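Putative acetyltransferase (Streptococcus mutans, PDB 4E2A) probably transfers an acyl group other than an aminoacyl one, most likely acetyl, as a putative acetyltransferase of the GNAT family. Local coordinates at residues Met101-Gly107 / Ile133-Tyr137; Ile128-Ile133 / Leu146-Leu151. All coordinates share one frame; numbering follows the deposited sequence.

Interaction 1 of 2, residues Met101-Gly107 / Ile133-Tyr137; sequences MSGKAAG and ILKAY
G107 and I133 face each other as an antiparallel, non-hydrogen-bonded pair, their CA atoms 4.2 Å apart, where strand 104-113 meets the end of strand 125-133. One residue further along, the N-H of L134 bonds to the carbonyl O of A106 (L134 N to A106 O 2.9 Å). A106 and G107 together oppose I99 as a classic beta bulge, and a type I' turn from M101 to K104 reverses the chain just before it. Beyond L134 a short 3-10 turn delivers the Y137 ring to this hairpin end. The methyl of A106 lies over one ring face, a CH-pi contact with CB 3.8 Å from the ring centroid. M101 comes in obliquely, its CG 3.8 Å from Y137 CE1, after chi1 of 166° sets CG opposite the backbone N. K104 runs across the far end of the ring, CD 3.5 Å from Y137 OH, while L134 lays CD1 alongside the carbonyl O of A105. Around this junction, L134 also packs on helix 48-63 through I54, Q57, T58 and E61, and L142 of helix 142-157 touches A106, I133 and Y137.

Interaction 2 of 2, residues Ile128-Ile133 / Leu146-Leu151; sequences IQRLYI and LFEFAL
Apolar contacts carry the whole of this strand-to-helix interface, and I128 makes three of them with one methyl. Its CD1 lies 3.9 Å from CE1 of F147, 4.0 Å from CB of A150 and 4.0 Å from CD2 of L151, against three helix side chains. CD1 stands opposite CA about the CB-CG1 bond (chi2 161°), which extends the chain toward the helix. I128 is nearly perpendicular to both F147 and L151, with the CD1 end doing most of the touching. L131 makes the second group of contacts. Its CD1 presses against the helix backbone, 3.6 Å from F147 N, and also lies at the edge of the F147 ring, near the ring plane. L131 and L146 lie side by side, pointing opposite ways, with L131 CG 4.2 Å from L146 CD2; the same L146 methyl is approached more loosely by CD1 of I133.

Strand 125-133, helix 142-157 and strand 161-167 form a beta-alpha-beta unit, the helix returning along one face of the sheet before the parallel strand begins. The short axes of 128-133 and 146-151 accordingly run nearly antiparallel, at 154°, and come within 10.2 Å. Q129 and R130 both oppose K110 in a classic beta bulge, which separates I128 and L131 by two residues although both point at the helix. A bulged strand followed by a helix and a parallel strand is the central unit of the GNAT fold, where the strand and the start of the helix generally help form the acetyl-CoA site, probably here too.

Aromatic and polar groups continue outward from the interface. The F147 ring meets Y180 edge-to-face, while L146 reaches L109 of strand 104-113. On the strand's other side, Y132 packs on helix 48-63.

The two contacts illustrate how one strand can serve two neighbours: their centres lie 14 Å apart, and I133, at the end of strand 125-133, belongs to both. Interaction 1 works within the sheet, tying strand 104-113 and its preceding turn to the segment that leaves the strand, whereas interaction 2 works across a face of the sheet, laying helix 142-157 against it. Along the chain the segments alternate, 101-107 first, then 128-133, 133-137 and 146-151. The link from strand to helix starts at the C-terminal end of an inner strand, beside strand 104-113, and ends in the helix packing, joining adjacent strands and the covering helix within the GNAT family region.

Interaction 1 of 2, residues Met101-Gly107 / Ile133-Tyr137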
loop_
_atom_site.group_PDB
_atom_site.type_symbol
_atom_site.label_atom_id
_atom_site.label_comp_id
_atom_site.label_asym_id
_atom_site.label_seq_id
_atom_site.Cartn_x
_atom_site.Cartn_y
_atom_site.Cartn_z
ATOM N N MET B 101 -19.779 21.369 -15.844
ATOM C CA MET B 101 -20.711 22.433 -15.561
ATOM C C MET B 101 -20.576 23.527 -16.613
ATOM O O MET B 101 -19.553 24.137 -16.770
ATOM C CB MET B 101 -20.484 22.965 -14.161
ATOM C CG MET B 101 -21.165 24.238 -13.909
ATOM S SD MET B 101 -22.677 23.912 -13.149
ATOM C CE MET B 101 -22.212 24.337 -11.550
ATOM N N SER B 102 -21.630 23.689 -17.387
ATOM C CA SER B 102 -21.604 24.587 -18.497
ATOM C C SER B 102 -20.385 24.352 -19.408
ATOM O O SER B 102 -19.806 25.270 -19.877
ATOM C CB SER B 102 -21.644 26.033 -18.017
ATOM O OG SER B 102 -22.863 26.361 -17.396
ATOM N N GLY B 103 -20.047 23.115 -19.676
ATOM C CA GLY B 103 -18.969 22.756 -20.587
ATOM C C GLY B 103 -17.573 22.764 -19.980
ATOM O O GLY B 103 -16.601 22.376 -20.639
ATOM N N LYS B 104 -17.467 23.196 -18.726
ATOM C CA LYS B 104 -16.191 23.187 -18.006
ATOM C C LYS B 104 -16.071 21.984 -17.061
ATOM O O LYS B 104 -16.978 21.709 -16.258
ATOM C CB LYS B 104 -16.031 24.465 -17.181
ATOM C CG LYS B 104 -16.005 25.771 -17.967
ATOM C CD LYS B 104 -16.032 26.957 -16.995
ATOM C CE LYS B 104 -15.962 28.295 -17.704
ATOM N NZ LYS B 104 -15.850 29.429 -16.734
ATOM N N ALA B 105 -14.947 21.281 -17.138
ATOM C CA ALA B 105 -14.704 20.165 -16.227
ATOM C C ALA B 105 -14.684 20.616 -14.767
ATOM O O ALA B 105 -13.876 21.460 -14.383
ATOM C CB ALA B 105 -13.412 19.460 -16.586
ATOM N N ALA B 106 -15.564 20.034 -13.956
ATOM C CA ALA B 106 -15.678 20.372 -12.531
ATOM C C ALA B 106 -15.169 19.265 -11.598
ATOM O O ALA B 106 -14.931 19.500 -10.410
ATOM C CB ALA B 106 -17.117 20.721 -12.184
ATOM N N GLY B 107 -15.008 18.059 -12.132
ATOM C CA GLY B 107 -14.532 16.950 -11.336
ATOM C C GLY B 107 -14.414 15.683 -12.164
ATOM O O GLY B 107 -14.703 15.683 -13.365
ATOM N N ILE B 133 -13.974 16.546 -6.694
ATOM C CA ILE B 133 -14.640 17.734 -7.226
ATOM C C ILE B 133 -13.734 18.924 -6.943
ATOM O O ILE B 133 -13.285 19.103 -5.800
ATOM C CB ILE B 133 -16.028 17.980 -6.558
ATOM C CG1 ILE B 133 -16.963 16.770 -6.733
ATOM C CG2 ILE B 133 -16.670 19.287 -7.087
ATOM C CD1 ILE B 133 -17.410 16.487 -8.182
ATOM N N LEU B 134 -13.434 19.704 -7.980
ATOM C CA LEU B 134 -12.751 21.001 -7.806
ATOM C C LEU B 134 -13.403 21.892 -6.729
ATOM O O LEU B 134 -14.633 22.082 -6.705
ATOM C CB LEU B 134 -12.714 21.773 -9.131
ATOM C CG LEU B 134 -11.627 21.457 -10.162
ATOM C CD1 LEU B 134 -11.906 22.223 -11.435
ATOM C CD2 LEU B 134 -10.215 21.773 -9.638
ATOM N N LYS B 135 -12.577 22.453 -5.848
ATOM C CA LYS B 135 -13.083 23.311 -4.780
ATOM C C LYS B 135 -13.990 24.431 -5.294
ATOM O O LYS B 135 -14.981 24.772 -4.649
ATOM C CB LYS B 135 -11.928 23.919 -3.978
ATOM C CG LYS B 135 -12.058 23.664 -2.494
ATOM C CD LYS B 135 -10.878 22.872 -1.952
ATOM C CE LYS B 135 -9.667 23.774 -1.747
ATOM N NZ LYS B 135 -8.685 23.202 -0.776
ATOM N N ALA B 136 -13.656 25.009 -6.446
ATOM C CA ALA B 136 -14.480 26.089 -6.982
ATOM C C ALA B 136 -15.886 25.598 -7.311
ATOM O O ALA B 136 -16.791 26.415 -7.471
ATOM C CB ALA B 136 -13.821 26.761 -8.219
ATOM N N TYR B 137 -16.069 24.276 -7.411
ATOM C CA TYR B 137 -17.384 23.707 -7.760
ATOM C C TYR B 137 -18.036 22.858 -6.664
ATOM O O TYR B 137 -19.029 22.180 -6.926
ATOM C CB TYR B 137 -17.306 22.859 -9.041
ATOM C CG TYR B 137 -17.023 23.653 -10.283
ATOM C CD1 TYR B 137 -18.063 24.165 -11.068
ATOM C CD2 TYR B 137 -15.714 23.876 -10.688
ATOM C CE1 TYR B 137 -17.788 24.897 -12.213
ATOM C CE2 TYR B 137 -15.431 24.610 -11.827
ATOM C CZ TYR B 137 -16.466 25.116 -12.584
ATOM O OH TYR B 137 -16.160 25.840 -13.708
#

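Interaction 2 of 2, residues Ile128-Ile133 / Leu146-Leu151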
loop_
_atom_site.group_PDB
_atom_site.type_symbol
_atom_site.label_atom_id
_atom_site.label_comp_id
_atom_site.label_asym_id
_atom_site.label_seq_id
_atom_site.Cartn_x
_atom_site.Cartn_y
_atom_site.Cartn_z
ATOM N N ILE B 128 -15.229 1.580 -7.161
ATOM C CA ILE B 128 -15.186 3.032 -7.313
ATOM C C ILE B 128 -13.869 3.489 -6.685
ATOM O O ILE B 128 -13.699 3.412 -5.461
ATOM C CB ILE B 128 -16.405 3.719 -6.668
ATOM C CG1 ILE B 128 -17.704 3.146 -7.256
ATOM C CG2 ILE B 128 -16.347 5.225 -6.901
ATOM C CD1 ILE B 128 -18.951 3.417 -6.375
ATOM N N GLN B 129 -12.924 3.900 -7.533
ATOM C CA GLN B 129 -11.538 4.139 -7.107
ATOM C C GLN B 129 -11.250 5.604 -6.773
ATOM O O GLN B 129 -10.633 5.898 -5.743
ATOM C CB GLN B 129 -10.539 3.651 -8.181
ATOM C CG GLN B 129 -9.052 3.776 -7.759
ATOM C CD GLN B 129 -8.070 3.753 -8.939
ATOM O OE1 GLN B 129 -8.385 3.263 -10.025
ATOM N NE2 GLN B 129 -6.869 4.287 -8.717
ATOM N N ARG B 130 -11.668 6.509 -7.658
ATOM C CA ARG B 130 -11.402 7.937 -7.515
ATOM C C ARG B 130 -12.640 8.802 -7.727
ATOM O O ARG B 130 -13.382 8.615 -8.694
ATOM C CB ARG B 130 -10.353 8.407 -8.545
ATOM C CG ARG B 130 -8.924 7.996 -8.274
ATOM C CD ARG B 130 -7.978 8.498 -9.390
ATOM N NE ARG B 130 -6.672 7.900 -9.196
ATOM C CZ ARG B 130 -5.826 7.591 -10.169
ATOM N NH1 ARG B 130 -6.147 7.835 -11.441
ATOM N NH2 ARG B 130 -4.651 7.042 -9.861
ATOM N N LEU B 131 -12.837 9.786 -6.852
ATOM C CA LEU B 131 -13.878 10.784 -7.090
ATOM C C LEU B 131 -13.475 12.112 -6.435
ATOM O O LEU B 131 -13.416 12.201 -5.208
ATOM C CB LEU B 131 -15.253 10.280 -6.569
ATOM C CG LEU B 131 -16.540 10.986 -7.082
ATOM C CD1 LEU B 131 -17.840 10.278 -6.663
ATOM C CD2 LEU B 131 -16.588 12.442 -6.624
ATOM N N TYR B 132 -13.189 13.119 -7.270
ATOM C CA TYR B 132 -12.783 14.443 -6.844
ATOM C C TYR B 132 -13.642 15.528 -7.478
ATOM O O TYR B 132 -13.983 15.454 -8.662
ATOM C CB TYR B 132 -11.321 14.718 -7.252
ATOM C CG TYR B 132 -10.269 13.943 -6.484
ATOM C CD1 TYR B 132 -9.673 14.471 -5.342
ATOM C CD2 TYR B 132 -9.863 12.684 -6.917
ATOM C CE1 TYR B 132 -8.702 13.765 -4.665
ATOM C CE2 TYR B 132 -8.903 11.980 -6.249
ATOM C CZ TYR B 132 -8.324 12.518 -5.125
ATOM O OH TYR B 132 -7.358 11.809 -4.459
ATOM N N ILE B 133 -13.974 16.546 -6.694
ATOM C CA ILE B 133 -14.640 17.734 -7.226
ATOM C C ILE B 133 -13.734 18.924 -6.943
ATOM O O ILE B 133 -13.285 19.103 -5.800
ATOM C CB ILE B 133 -16.028 17.980 -6.558
ATOM C CG1 ILE B 133 -16.963 16.770 -6.733
ATOM C CG2 ILE B 133 -16.670 19.287 -7.087
ATOM C CD1 ILE B 133 -17.410 16.487 -8.182
ATOM N N LEU B 146 -22.257 12.662 -9.076
ATOM C CA LEU B 146 -21.259 11.790 -9.698
ATOM C C LEU B 146 -21.192 10.415 -8.984
ATOM O O LEU B 146 -21.043 9.398 -9.640
ATOM C CB LEU B 146 -19.896 12.478 -9.757
ATOM C CG LEU B 146 -18.756 11.854 -10.573
ATOM C CD1 LEU B 146 -19.172 11.409 -11.968
ATOM C CD2 LEU B 146 -17.565 12.848 -10.660
ATOM N N PHE B 147 -21.328 10.391 -7.658
ATOM C CA PHE B 147 -21.353 9.129 -6.921
ATOM C C PHE B 147 -22.578 8.302 -7.293
ATOM O O PHE B 147 -22.473 7.095 -7.510
ATOM C CB PHE B 147 -21.275 9.343 -5.407
ATOM C CG PHE B 147 -21.097 8.058 -4.609
ATOM C CD1 PHE B 147 -19.872 7.396 -4.579
ATOM C CD2 PHE B 147 -22.147 7.530 -3.876
ATOM C CE1 PHE B 147 -19.703 6.222 -3.840
ATOM C CE2 PHE B 147 -21.991 6.359 -3.123
ATOM C CZ PHE B 147 -20.766 5.705 -3.099
ATOM N N GLU B 148 -23.731 8.958 -7.402
ATOM C CA GLU B 148 -24.943 8.279 -7.829
ATOM C C GLU B 148 -24.858 7.752 -9.270
ATOM O O GLU B 148 -25.392 6.681 -9.582
ATOM C CB GLU B 148 -26.167 9.185 -7.604
ATOM C CG GLU B 148 -26.277 9.609 -6.143
ATOM C CD GLU B 148 -27.681 10.009 -5.709
ATOM O OE1 GLU B 148 -28.521 10.246 -6.594
ATOM O OE2 GLU B 148 -27.929 10.065 -4.479
ATOM N N PHE B 149 -24.176 8.494 -10.142
ATOM C CA PHE B 149 -23.898 8.018 -11.493
ATOM C C PHE B 149 -23.015 6.763 -11.441
ATOM O O PHE B 149 -23.227 5.808 -12.203
ATOM C CB PHE B 149 -23.238 9.130 -12.332
ATOM C CG PHE B 149 -22.789 8.690 -13.705
ATOM C CD1 PHE B 149 -23.641 8.814 -14.809
ATOM C CD2 PHE B 149 -21.503 8.175 -13.905
ATOM C CE1 PHE B 149 -23.233 8.406 -16.088
ATOM C CE2 PHE B 149 -21.077 7.780 -15.176
ATOM C CZ PHE B 149 -21.950 7.893 -16.276
ATOM N N ALA B 150 -22.012 6.775 -10.563
ATOM C CA ALA B 150 -21.141 5.604 -10.402
ATOM C C ALA B 150 -21.917 4.357 -9.984
ATOM O O ALA B 150 -21.672 3.277 -10.531
ATOM C CB ALA B 150 -20.007 5.877 -9.400
ATOM N N LEU B 151 -22.837 4.503 -9.027
ATOM C CA LEU B 151 -23.690 3.380 -8.583
ATOM C C LEU B 151 -24.598 2.848 -9.693
ATOM O O LEU B 151 -24.849 1.635 -9.784
ATOM C CB LEU B 151 -24.562 3.794 -7.393
ATOM C CG LEU B 151 -23.804 4.249 -6.150
ATOM C CD1 LEU B 151 -24.781 4.661 -5.063
ATOM C CD2 LEU B 151 -22.855 3.141 -5.664
#